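Local coordinates for protein M32 carboxypeptidase (Pyrococcus furiosus, PDB 1KA2) that removes amino acids one after another from the C-terminus of peptides as a homodimeric, cobalt-binding metallocarboxypeptidase of family M32, at residues Arg209-Met212 with Glu213-Asn216. Residues are numbered along the deposited sequence; the frame is centred on the assembly and turned at random.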
loop_
_atom_site.group_PDB
_atom_site.type_symbol
_atom_site.label_atom_id
_atom_site.label_comp_id
_atom_site.label_asym_id
_atom_site.label_seq_id
_atom_site.Cartn_x
_atom_site.Cartn_y
_atom_site.Cartn_z
ATOM N N ARG A 209 -22.056 -12.452 -3.843
ATOM C CA ARG A 209 -21.104 -11.753 -2.988
ATOM C C ARG A 209 -21.690 -10.735 -2.007
ATOM O O ARG A 209 -21.511 -10.859 -0.798
ATOM C CB ARG A 209 -20.035 -11.065 -3.838
ATOM C CG ARG A 209 -18.974 -10.357 -3.009
ATOM C CD ARG A 209 -17.760 -9.988 -3.840
ATOM N NE ARG A 209 -16.948 -8.979 -3.167
ATOM C CZ ARG A 209 -15.788 -8.517 -3.625
ATOM N NH1 ARG A 209 -15.288 -8.976 -4.768
ATOM N NH2 ARG A 209 -15.130 -7.586 -2.944
ATOM N N GLU A 210 -22.396 -9.739 -2.523
ATOM C CA GLU A 210 -22.963 -8.704 -1.670
ATOM C C GLU A 210 -23.786 -9.208 -0.491
ATOM O O GLU A 210 -23.818 -8.562 0.550
ATOM C CB GLU A 210 -23.795 -7.723 -2.503
ATOM C CG GLU A 210 -22.965 -6.880 -3.463
ATOM C CD GLU A 210 -23.733 -5.685 -4.014
ATOM O OE1 GLU A 210 -24.226 -4.875 -3.201
ATOM O OE2 GLU A 210 -23.842 -5.551 -5.254
ATOM N N TRP A 211 -24.448 -10.350 -0.645
ATOM C CA TRP A 211 -25.251 -10.893 0.448
ATOM C C TRP A 211 -24.396 -11.196 1.677
ATOM O O TRP A 211 -24.718 -10.765 2.781
ATOM C CB TRP A 211 -25.961 -12.188 0.033
ATOM C CG TRP A 211 -26.999 -12.047 -1.038
ATOM C CD1 TRP A 211 -27.505 -10.887 -1.553
ATOM C CD2 TRP A 211 -27.672 -13.117 -1.716
ATOM N NE1 TRP A 211 -28.448 -11.168 -2.511
ATOM C CE2 TRP A 211 -28.572 -12.528 -2.632
ATOM C CE3 TRP A 211 -27.604 -14.515 -1.637
ATOM C CZ2 TRP A 211 -29.397 -13.289 -3.467
ATOM C CZ3 TRP A 211 -28.425 -15.274 -2.467
ATOM C CH2 TRP A 211 -29.309 -14.658 -3.369
ATOM N N MET A 212 -23.312 -11.945 1.476
ATOM C CA MET A 212 -22.437 -12.319 2.576
ATOM C C MET A 212 -21.576 -11.184 3.086
ATOM O O MET A 212 -21.201 -11.176 4.260
ATOM C CB MET A 212 -21.547 -13.504 2.186
ATOM C CG MET A 212 -22.307 -14.817 2.133
ATOM S SD MET A 212 -23.364 -14.993 3.585
ATOM C CE MET A 212 -22.143 -15.281 4.846
ATOM N N GLU A 213 -21.254 -10.222 2.225
ATOM C CA GLU A 213 -20.441 -9.117 2.704
ATOM C C GLU A 213 -21.275 -8.268 3.663
ATOM O O GLU A 213 -20.735 -7.579 4.527
ATOM C CB GLU A 213 -19.833 -8.294 1.539
ATOM C CG GLU A 213 -20.762 -7.508 0.650
ATOM C CD GLU A 213 -20.024 -6.922 -0.551
ATOM O OE1 GLU A 213 -20.588 -6.064 -1.258
ATOM O OE2 GLU A 213 -18.874 -7.327 -0.799
ATOM N N ARG A 214 -22.597 -8.353 3.532
ATOM C CA ARG A 214 -23.491 -7.631 4.430
ATOM C C ARG A 214 -23.479 -8.370 5.775
ATOM O O ARG A 214 -23.511 -7.751 6.841
ATOM C CB ARG A 214 -24.924 -7.587 3.870
ATOM C CG ARG A 214 -25.147 -6.573 2.742
ATOM C CD ARG A 214 -26.636 -6.247 2.559
ATOM N NE ARG A 214 -27.328 -7.122 1.615
ATOM C CZ ARG A 214 -27.222 -7.025 0.292
ATOM N NH1 ARG A 214 -26.452 -6.090 -0.245
ATOM N NH2 ARG A 214 -27.892 -7.854 -0.495
ATOM N N VAL A 215 -23.431 -9.699 5.719
ATOM C CA VAL A 215 -23.405 -10.504 6.935
ATOM C C VAL A 215 -22.058 -10.346 7.645
ATOM O O VAL A 215 -22.017 -10.101 8.852
ATOM C CB VAL A 215 -23.672 -12.000 6.621
ATOM C CG1 VAL A 215 -23.375 -12.852 7.833
ATOM C CG2 VAL A 215 -25.140 -12.194 6.226
ATOM N N ASN A 216 -20.956 -10.484 6.907
ATOM C CA ASN A 216 -19.638 -10.320 7.521
ATOM C C ASN A 216 -19.506 -8.930 8.157
ATOM O O ASN A 216 -19.048 -8.810 9.293
ATOM C CB ASN A 216 -18.504 -10.530 6.499
ATOM C CG ASN A 216 -18.279 -12.003 6.159
ATOM O OD1 ASN A 216 -18.569 -12.888 6.971
ATOM N ND2 ASN A 216 -17.748 -12.270 4.963
#
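Arg209 O accepts the N-H of Glu213 at 3.1 Å, and the same i to i+4 pairing recurs along the helix, straightest from Asn216 N to Met212 O (2.7 Å, 176°). The bond from Val215 N to Trp211 O is weak. Arg209 and Glu213 also meet through their side chains. Arg209 runs extended, with CG anti to the backbone N (chi1 -178°), and its NE forms a weak, salt-bridged hydrogen bond to Glu213 OE2 at 3.5 Å. The carboxylate oxygen lies at the guanidinium edge, the two planes nearly perpendicular. Glu213 runs alongside Glu210, pointing the same way, its OE1 3.3 Å from Glu210 CG. With an alanine in place of Glu213, the Arg209 guanidinium would probably lose this carboxylate and be freer to turn. Arg209-Glu213 is one of two i to i+4 ion pairs in the first turns of helix 209-223, which packs against helix 261-278, carrier of the HEXXH motif, and helix 313-326. The second pair, Glu210 OE1 with Arg214 NH1, is long at 3.9 Å. Arg214 bends at chi3 (-90°), which sets Glu210 O over one guanidinium face, offset toward its rim, while NE is hydrogen-bonded to Asn326 OD1. Its NH2 sits 3.2 Å from Trp211 CD1, at the indole edge. On the buried side Met212 CE packs against Val215 CB at 4.0 Å. Met212 also touches Ile264, and Val215 touches Leu323. Asn216 ND2 donates a hydrogen bond to Thr263 OG1 on helix 261-278.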